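Long-range contacts in probable N-acetyl-gamma-glutamyl-phosphate reductase, chloroplastic (PDB 1XYG), which catalyses the NADPH-dependent reduction of N-acetyl-L-glutamyl phosphate to N-acetyl-L-glutamate semialdehyde, releasing phosphate, in arginine biosynthesis: residues A105-D110 and K154-A159; R223-I228 and V242-H247; I19-A24 and T45-D50. One frame throughout, in Å; residues are numbered along the deposited sequence.

Interaction 1. Residues A105-D110 and K154-A159; sequences ALKIVD and KARLVA
I108 and V109 pair with L157 and V158 as neighbouring parallel strands in the Rossmann-type sheet of the NAD-binding domain, their chain directions only 12° apart. I108 binds both sides of L157: its N gives a short, straight bond of 2.6 Å to R156 O, and its O accepts V158 N. V158 O then takes D110 N.

R156, just before its strand, carries much of the side-chain contact. Beyond CB, the chain leaves with CG opposite the backbone N (chi1 -176°), which sends it across to the end of the neighbouring strand, at L106. CG passes 3.2 Å from L106 O and CD stays close to the same oxygen. A bend at chi3 (81°) then turns the guanidinium, so that NH1 donates to L106 O at 3.0 Å, in the carbonyl plane but tilted from the guanidinium's own plane. I108 CD1 lies obliquely near NH1 (3.8 Å), the two side chains pointing the same way, while NE has a long, weak ion pair with E139. An arginine suits this place because its aliphatic stem can pack while its tip still reaches the L106 carbonyl; a leucine in its place would probably leave L106 O without this donor and E139 without its distant charge.

V109 and V158 pack against helix 329-343. On the other face, beta-branched I108 presses CG2 against L157 CD1 at 3.5 Å, tighter than usual van der Waals contact. Beside the start of both strands a water accepts from K107 NZ and lies 2.8 Å from A155 O; NZ also reaches M343 O weakly.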
loop_
_atom_site.group_PDB
_atom_site.type_symbol
_atom_site.label_atom_id
_atom_site.label_comp_id
_atom_site.label_asym_id
_atom_site.label_seq_id
_atom_site.Cartn_x
_atom_site.Cartn_y
_atom_site.Cartn_z
ATOM N N ALA A 105 -45.318 -6.559 -5.295
ATOM C CA ALA A 105 -44.933 -7.905 -5.716
ATOM C C ALA A 105 -43.430 -8.130 -5.704
ATOM O O ALA A 105 -42.950 -9.200 -6.056
ATOM C CB ALA A 105 -45.483 -8.198 -7.121
ATOM N N LEU A 106 -42.687 -7.112 -5.305
ATOM C CA LEU A 106 -41.239 -7.207 -5.269
ATOM C C LEU A 106 -40.653 -7.615 -3.932
ATOM O O LEU A 106 -41.100 -7.157 -2.882
ATOM C CB LEU A 106 -40.625 -5.865 -5.656
ATOM C CG LEU A 106 -40.649 -5.442 -7.120
ATOM C CD1 LEU A 106 -40.073 -4.027 -7.241
ATOM C CD2 LEU A 106 -39.840 -6.443 -7.954
ATOM N N LYS A 107 -39.655 -8.492 -3.981
ATOM C CA LYS A 107 -38.931 -8.885 -2.778
ATOM C C LYS A 107 -37.802 -7.851 -2.760
ATOM O O LYS A 107 -37.114 -7.657 -3.763
ATOM C CB LYS A 107 -38.368 -10.304 -2.902
ATOM C CG LYS A 107 -39.411 -11.406 -2.732
ATOM C CD LYS A 107 -40.036 -11.366 -1.348
ATOM C CE LYS A 107 -41.041 -12.489 -1.145
ATOM N NZ LYS A 107 -40.401 -13.826 -1.247
ATOM N N ILE A 108 -37.610 -7.189 -1.627
ATOM C CA ILE A 108 -36.606 -6.136 -1.546
ATOM C C ILE A 108 -35.557 -6.275 -0.449
ATOM O O ILE A 108 -35.871 -6.568 0.705
ATOM C CB ILE A 108 -37.279 -4.751 -1.346
ATOM C CG1 ILE A 108 -38.326 -4.508 -2.434
ATOM C CG2 ILE A 108 -36.227 -3.647 -1.369
ATOM C CD1 ILE A 108 -39.249 -3.344 -2.133
ATOM N N VAL A 109 -34.304 -6.058 -0.826
ATOM C CA VAL A 109 -33.219 -6.084 0.134
ATOM C C VAL A 109 -32.548 -4.722 0.054
ATOM O O VAL A 109 -31.881 -4.393 -0.930
ATOM C CB VAL A 109 -32.185 -7.197 -0.152
ATOM C CG1 VAL A 109 -30.948 -6.989 0.737
ATOM C CG2 VAL A 109 -32.802 -8.567 0.167
ATOM N N ASP A 110 -32.764 -3.919 1.086
ATOM C CA ASP A 110 -32.185 -2.587 1.141
ATOM C C ASP A 110 -30.843 -2.632 1.849
ATOM O O ASP A 110 -30.761 -3.048 3.001
ATOM C CB ASP A 110 -33.118 -1.624 1.880
ATOM C CG ASP A 110 -32.514 -0.232 2.035
ATOM O OD1 ASP A 110 -31.788 0.202 1.120
ATOM O OD2 ASP A 110 -32.772 0.433 3.061
ATOM N N LYS A 154 -39.258 -15.401 5.126
ATOM C CA LYS A 154 -40.628 -14.994 4.849
ATOM C C LYS A 154 -40.870 -13.486 4.833
ATOM O O LYS A 154 -42.012 -13.036 4.921
ATOM C CB LYS A 154 -41.572 -15.669 5.848
ATOM C CG LYS A 154 -41.151 -15.508 7.296
ATOM C CD LYS A 154 -42.030 -16.340 8.220
ATOM C CE LYS A 154 -41.569 -16.237 9.667
ATOM N NZ LYS A 154 -42.443 -17.012 10.595
ATOM N N ALA A 155 -39.800 -12.705 4.713
ATOM C CA ALA A 155 -39.934 -11.252 4.678
ATOM C C ALA A 155 -39.970 -10.769 3.235
ATOM O O ALA A 155 -39.425 -11.417 2.342
ATOM C CB ALA A 155 -38.774 -10.599 5.409
ATOM N N ARG A 156 -40.626 -9.638 3.009
ATOM C CA ARG A 156 -40.707 -9.062 1.668
ATOM C C ARG A 156 -39.639 -7.980 1.564
ATOM O O ARG A 156 -38.986 -7.819 0.533
ATOM C CB ARG A 156 -42.088 -8.439 1.420
ATOM C CG ARG A 156 -42.261 -7.897 0.000
ATOM C CD ARG A 156 -43.631 -7.274 -0.224
ATOM N NE ARG A 156 -43.717 -5.904 0.275
ATOM C CZ ARG A 156 -43.203 -4.845 -0.347
ATOM N NH1 ARG A 156 -42.562 -4.994 -1.501
ATOM N NH2 ARG A 156 -43.337 -3.637 0.181
ATOM N N LEU A 157 -39.476 -7.237 2.653
ATOM C CA LEU A 157 -38.495 -6.163 2.721
ATOM C C LEU A 157 -37.487 -6.448 3.829
ATOM O O LEU A 157 -37.841 -6.548 5.011
ATOM C CB LEU A 157 -39.185 -4.823 2.988
ATOM C CG LEU A 157 -38.255 -3.613 3.167
ATOM C CD1 LEU A 157 -37.500 -3.335 1.864
ATOM C CD2 LEU A 157 -39.066 -2.394 3.585
ATOM N N VAL A 158 -36.225 -6.586 3.439
ATOM C CA VAL A 158 -35.171 -6.860 4.398
ATOM C C VAL A 158 -34.165 -5.722 4.457
ATOM O O VAL A 158 -33.733 -5.206 3.426
ATOM C CB VAL A 158 -34.425 -8.177 4.064
ATOM C CG1 VAL A 158 -33.155 -8.296 4.919
ATOM C CG2 VAL A 158 -35.333 -9.369 4.337
ATOM N N ALA A 159 -33.818 -5.322 5.676
ATOM C CA ALA A 159 -32.840 -4.262 5.882
ATOM C C ALA A 159 -31.504 -4.967 6.073
ATOM O O ALA A 159 -31.280 -5.611 7.103
ATOM C CB ALA A 159 -33.195 -3.445 7.129
HETATM O O HOH W 1 -39.635 -14.028 1.456
#

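Interaction 2. Residues R223-I228 and V242-H247; sequences RHVPEI and VSFTPH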
loop_
_atom_site.group_PDB
_atom_site.type_symbol
_atom_site.label_atom_id
_atom_site.label_comp_id
_atom_site.label_asym_id
_atom_site.label_seq_id
_atom_site.Cartn_x
_atom_site.Cartn_y
_atom_site.Cartn_z
ATOM N N ARG A 223 -23.025 6.366 13.524
ATOM C CA ARG A 223 -24.340 5.843 13.189
ATOM C C ARG A 223 -24.577 4.345 13.390
ATOM O O ARG A 223 -25.727 3.904 13.472
ATOM C CB ARG A 223 -24.704 6.259 11.762
ATOM C CG ARG A 223 -25.054 7.736 11.664
ATOM C CD ARG A 223 -25.264 8.177 10.236
ATOM N NE ARG A 223 -25.856 9.508 10.164
ATOM C CZ ARG A 223 -26.115 10.145 9.025
ATOM N NH1 ARG A 223 -26.659 11.356 9.047
ATOM N NH2 ARG A 223 -25.823 9.573 7.861
ATOM N N HIS A 224 -23.509 3.557 13.482
ATOM C CA HIS A 224 -23.680 2.125 13.690
ATOM C C HIS A 224 -23.981 1.800 15.147
ATOM O O HIS A 224 -24.477 0.717 15.454
ATOM C CB HIS A 224 -22.435 1.363 13.237
ATOM C CG HIS A 224 -22.333 1.203 11.753
ATOM N ND1 HIS A 224 -21.243 0.623 11.140
ATOM C CD2 HIS A 224 -23.190 1.541 10.758
ATOM C CE1 HIS A 224 -21.432 0.611 9.832
ATOM N NE2 HIS A 224 -22.606 1.161 9.575
ATOM N N VAL A 225 -23.701 2.743 16.044
ATOM C CA VAL A 225 -23.941 2.524 17.467
ATOM C C VAL A 225 -25.361 2.043 17.778
ATOM O O VAL A 225 -25.540 0.978 18.373
ATOM C CB VAL A 225 -23.634 3.800 18.304
ATOM C CG1 VAL A 225 -24.108 3.616 19.740
ATOM C CG2 VAL A 225 -22.139 4.072 18.305
ATOM N N PRO A 226 -26.391 2.814 17.384
ATOM C CA PRO A 226 -27.762 2.374 17.674
ATOM C C PRO A 226 -28.109 1.023 17.049
ATOM O O PRO A 226 -28.885 0.252 17.617
ATOM C CB PRO A 226 -28.623 3.521 17.139
ATOM C CG PRO A 226 -27.760 4.142 16.082
ATOM C CD PRO A 226 -26.394 4.119 16.699
ATOM N N GLU A 227 -27.529 0.740 15.887
ATOM C CA GLU A 227 -27.779 -0.526 15.201
ATOM C C GLU A 227 -27.190 -1.668 16.039
ATOM O O GLU A 227 -27.822 -2.705 16.255
ATOM C CB GLU A 227 -27.127 -0.515 13.815
ATOM C CG GLU A 227 -27.426 -1.757 12.983
ATOM C CD GLU A 227 -26.740 -1.722 11.637
ATOM O OE1 GLU A 227 -26.383 -0.615 11.189
ATOM O OE2 GLU A 227 -26.565 -2.793 11.024
ATOM N N ILE A 228 -25.970 -1.453 16.514
ATOM C CA ILE A 228 -25.276 -2.437 17.330
ATOM C C ILE A 228 -26.034 -2.694 18.632
ATOM O O ILE A 228 -26.292 -3.842 18.996
ATOM C CB ILE A 228 -23.856 -1.952 17.684
ATOM C CG1 ILE A 228 -22.966 -1.967 16.443
ATOM C CG2 ILE A 228 -23.274 -2.814 18.799
ATOM C CD1 ILE A 228 -21.683 -1.198 16.627
ATOM N N VAL A 242 -22.828 0.315 24.566
ATOM C CA VAL A 242 -21.471 -0.096 24.248
ATOM C C VAL A 242 -20.576 1.084 23.910
ATOM O O VAL A 242 -21.035 2.221 23.782
ATOM C CB VAL A 242 -21.453 -1.060 23.036
ATOM C CG1 VAL A 242 -22.401 -2.232 23.280
ATOM C CG2 VAL A 242 -21.854 -0.304 21.779
ATOM N N SER A 243 -19.287 0.790 23.785
ATOM C CA SER A 243 -18.285 1.771 23.399
ATOM C C SER A 243 -17.823 1.207 22.064
ATOM O O SER A 243 -17.396 0.054 21.995
ATOM C CB SER A 243 -17.130 1.787 24.405
ATOM O OG SER A 243 -16.129 2.713 24.018
ATOM N N PHE A 244 -17.924 2.001 21.004
ATOM C CA PHE A 244 -17.547 1.552 19.665
ATOM C C PHE A 244 -16.700 2.601 18.963
ATOM O O PHE A 244 -17.168 3.712 18.720
ATOM C CB PHE A 244 -18.821 1.267 18.860
ATOM C CG PHE A 244 -18.594 1.072 17.388
ATOM C CD1 PHE A 244 -17.912 -0.046 16.913
ATOM C CD2 PHE A 244 -19.068 2.007 16.473
ATOM C CE1 PHE A 244 -17.705 -0.229 15.546
ATOM C CE2 PHE A 244 -18.866 1.836 15.101
ATOM C CZ PHE A 244 -18.183 0.716 14.639
ATOM N N THR A 245 -15.456 2.256 18.642
ATOM C CA THR A 245 -14.567 3.202 17.976
ATOM C C THR A 245 -13.993 2.673 16.666
ATOM O O THR A 245 -13.175 1.761 16.660
ATOM C CB THR A 245 -13.379 3.615 18.883
ATOM O OG1 THR A 245 -13.862 4.016 20.172
ATOM C CG2 THR A 245 -12.627 4.772 18.260
ATOM N N PRO A 246 -14.431 3.242 15.536
ATOM C CA PRO A 246 -13.970 2.854 14.197
ATOM C C PRO A 246 -12.567 3.397 13.940
ATOM O O PRO A 246 -12.158 4.389 14.547
ATOM C CB PRO A 246 -14.988 3.517 13.265
ATOM C CG PRO A 246 -16.210 3.636 14.108
ATOM C CD PRO A 246 -15.655 4.058 15.444
ATOM N N HIS A 247 -11.843 2.748 13.034
ATOM C CA HIS A 247 -10.492 3.166 12.663
ATOM C C HIS A 247 -10.363 2.915 11.167
ATOM O O HIS A 247 -10.794 1.872 10.673
ATOM C CB HIS A 247 -9.430 2.365 13.435
ATOM C CG HIS A 247 -9.434 2.618 14.916
ATOM N ND1 HIS A 247 -10.358 2.051 15.769
ATOM C CD2 HIS A 247 -8.640 3.398 15.688
ATOM C CE1 HIS A 247 -10.134 2.471 17.000
ATOM N NE2 HIS A 247 -9.098 3.288 16.980
#
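The ring of F244 is clasped between I228 and P246. CD1 of I228 sits over one face, 4.0 Å from the ring centroid and 13° off its normal, a clear CH-pi contact. On the opposite face lies P246 CD, shifted toward the rim. The remaining neighbours from the helix come in obliquely: H224 CB approaches CE2 and V225 CG2 approaches CD2, both at 4.1 Å. Outside the two segments, Y164 meets the phenylalanine edge-to-face.

Here the start of helix 224-236 packs on strand 243-249 of the mixed sheet in the dimerisation domain, with axes 9.5 Å apart. H224, V225 and I228 fall on one side of the helix, I228 being one turn on from the other two. I228 makes two of the contacts. Its CG1 lies opposite the carbonyl carbon (chi1 -70°) and chi2 is extended, which carries CD1 across to the ring at about a right angle to the phenylalanine side chain; the other branch, CG2, meets V242 CG2 at 4.1 Å. The flat, wide phenylalanine can thus receive three helix residues at once, whereas a branched isoleucine can touch two strand residues. E227, turned from the strand, forms a salt bridge with R116 and bonds Y142 OH and G162 N. S243 points away from the helix and bonds to D313 of the second subunit.

H224 contributes its CB to the ring; the end of its side chain leads away, and the side chain comes within about 4 Å of that of C163, the active-site cysteine by similarity. V242 N bonds E229 of the same helix, but no hydrogen bond crosses between the two segments. This suggests that here shape rather than polar pairing sets the seat, consistent with its placing H224 near that cysteine.

Interaction 3. Residues I19-A24 and T45-D50; sequences IGLLGA and TLMTAD
L21 and M47 share one face of two parallel strands, the first and second of the beta-alpha-beta crossover 17-22, 27-37, 42-47, and A24, just past the strand, adds its CB. The CG of L21 lies opposite its backbone N (chi1 178°), while that of M47 lies beside its own (chi1 -62°); the two side chains thus diverge beyond a near point of 4.3 Å between L21 CB and M47 CG. Both reach V33 of the helix. A24 CB is 4.1 Å from M47 CB and completes this apolar patch. On the other face L46 CB comes within 4.2 Å of G20 CA, where the glycine presents no side chain.

Backbone bonds fix the register: L46 O receives L21 N and L21 O receives T48 N, each at 2.8 Å. At the end of the strands T48 O takes two amides, weakly G23 N and almost straight A24 N, although the modelled length of the second bond is doubtfully short. G23 has phi 91°, where a side chain would strike the preceding carbonyl oxygen, so glycine fits the bend. T48 CB lies 3.5 Å from G23 N, and its buried OG1 has no partner in the model.

G23 is consistent with the first glycine of the GxxGxxG motif of Rossmann dinucleotide-binding domains. The bonding at T48 O suggests that the start of this loop is tied to the neighbouring strand's backbone.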
loop_
_atom_site.group_PDB
_atom_site.type_symbol
_atom_site.label_atom_id
_atom_site.label_comp_id
_atom_site.label_asym_id
_atom_site.label_seq_id
_atom_site.Cartn_x
_atom_site.Cartn_y
_atom_site.Cartn_z
ATOM N N ILE A 19 -33.248 -9.417 -11.750
ATOM C CA ILE A 19 -32.849 -8.525 -10.680
ATOM C C ILE A 19 -32.754 -7.054 -11.053
ATOM O O ILE A 19 -32.239 -6.683 -12.105
ATOM C CB ILE A 19 -31.481 -8.935 -10.106
ATOM C CG1 ILE A 19 -31.556 -10.335 -9.499
ATOM C CG2 ILE A 19 -31.017 -7.897 -9.095
ATOM C CD1 ILE A 19 -32.580 -10.475 -8.371
ATOM N N GLY A 20 -33.253 -6.218 -10.159
ATOM C CA GLY A 20 -33.182 -4.786 -10.356
ATOM C C GLY A 20 -32.204 -4.236 -9.330
ATOM O O GLY A 20 -32.264 -4.596 -8.150
ATOM N N LEU A 21 -31.291 -3.381 -9.770
ATOM C CA LEU A 21 -30.305 -2.798 -8.869
ATOM C C LEU A 21 -30.470 -1.280 -8.820
ATOM O O LEU A 21 -30.214 -0.595 -9.805
ATOM C CB LEU A 21 -28.889 -3.167 -9.339
ATOM C CG LEU A 21 -27.663 -2.625 -8.584
ATOM C CD1 LEU A 21 -27.705 -3.053 -7.126
ATOM C CD2 LEU A 21 -26.385 -3.127 -9.253
ATOM N N LEU A 22 -30.918 -0.758 -7.681
ATOM C CA LEU A 22 -31.104 0.686 -7.525
ATOM C C LEU A 22 -29.839 1.310 -6.949
ATOM O O LEU A 22 -29.511 1.086 -5.789
ATOM C CB LEU A 22 -32.279 1.002 -6.593
ATOM C CG LEU A 22 -33.722 0.938 -7.077
ATOM C CD1 LEU A 22 -34.120 -0.493 -7.358
ATOM C CD2 LEU A 22 -34.611 1.522 -6.005
ATOM N N GLY A 23 -29.137 2.097 -7.759
ATOM C CA GLY A 23 -27.909 2.719 -7.301
ATOM C C GLY A 23 -26.746 1.800 -7.618
ATOM O O GLY A 23 -26.107 1.246 -6.722
ATOM N N ALA A 24 -26.456 1.652 -8.905
ATOM C CA ALA A 24 -25.393 0.770 -9.356
ATOM C C ALA A 24 -24.022 1.406 -9.540
ATOM O O ALA A 24 -23.052 0.693 -9.775
ATOM C CB ALA A 24 -25.823 0.094 -10.660
ATOM N N THR A 45 -31.240 -7.281 -14.795
ATOM C CA THR A 45 -31.918 -6.817 -16.001
ATOM C C THR A 45 -32.239 -5.324 -15.947
ATOM O O THR A 45 -32.623 -4.725 -16.950
ATOM C CB THR A 45 -33.241 -7.591 -16.250
ATOM O OG1 THR A 45 -34.087 -7.481 -15.096
ATOM C CG2 THR A 45 -32.960 -9.057 -16.550
ATOM N N LEU A 46 -32.070 -4.722 -14.777
ATOM C CA LEU A 46 -32.356 -3.302 -14.608
ATOM C C LEU A 46 -31.383 -2.637 -13.620
ATOM O O LEU A 46 -31.187 -3.131 -12.512
ATOM C CB LEU A 46 -33.790 -3.128 -14.117
ATOM C CG LEU A 46 -34.203 -1.682 -13.862
ATOM C CD1 LEU A 46 -33.941 -0.850 -15.110
ATOM C CD2 LEU A 46 -35.666 -1.637 -13.474
ATOM N N MET A 47 -30.783 -1.511 -14.013
ATOM C CA MET A 47 -29.822 -0.815 -13.148
ATOM C C MET A 47 -29.983 0.713 -13.105
ATOM O O MET A 47 -30.096 1.369 -14.149
ATOM C CB MET A 47 -28.383 -1.132 -13.578
ATOM C CG MET A 47 -27.974 -2.590 -13.484
ATOM S SD MET A 47 -26.182 -2.826 -13.699
ATOM C CE MET A 47 -25.898 -2.214 -15.366
ATOM N N THR A 48 -29.949 1.264 -11.890
ATOM C CA THR A 48 -30.094 2.705 -11.640
ATOM C C THR A 48 -28.802 3.433 -11.215
ATOM O O THR A 48 -27.999 2.903 -10.444
ATOM C CB THR A 48 -31.124 2.973 -10.524
ATOM O OG1 THR A 48 -32.418 2.512 -10.919
ATOM C CG2 THR A 48 -31.203 4.425 -10.242
ATOM N N ALA A 49 -28.632 4.658 -11.713
ATOM C CA ALA A 49 -27.487 5.509 -11.386
ATOM C C ALA A 49 -27.968 6.958 -11.357
ATOM O O ALA A 49 -28.965 7.309 -11.990
ATOM C CB ALA A 49 -26.380 5.348 -12.414
ATOM N N ASP A 50 -27.257 7.808 -10.628
ATOM C CA ASP A 50 -27.652 9.202 -10.523
ATOM C C ASP A 50 -27.007 10.090 -11.595
ATOM O O ASP A 50 -27.581 10.300 -12.669
ATOM C CB ASP A 50 -27.320 9.721 -9.122
ATOM C CG ASP A 50 -27.954 11.061 -8.834
ATOM O OD1 ASP A 50 -29.157 11.229 -9.141
ATOM O OD2 ASP A 50 -27.253 11.940 -8.293
#

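Overall arrangement
Interactions 1 and 3 belong to the same parallel sheet, their centres 16 Å apart, with strand 85-88 lying between strands 17-22 and 107-110; interaction 2 sits in the other domain, its centre about 30 Å from that of interaction 3. All three are mainly buried, though both sheet contacts include partly exposed residues, among them K107 and R156 in one and T45 and L46 in the other. These two are held chiefly by backbone hydrogen bonds: interaction 1 adds an arginine-to-carbonyl bond, interaction 3 a bend at G23. Interaction 2, helix against strand, relies on carbon-to-carbon packing with no hydrogen bond across it. Its segments alone touch a second subunit and approach the likely catalytic cysteine.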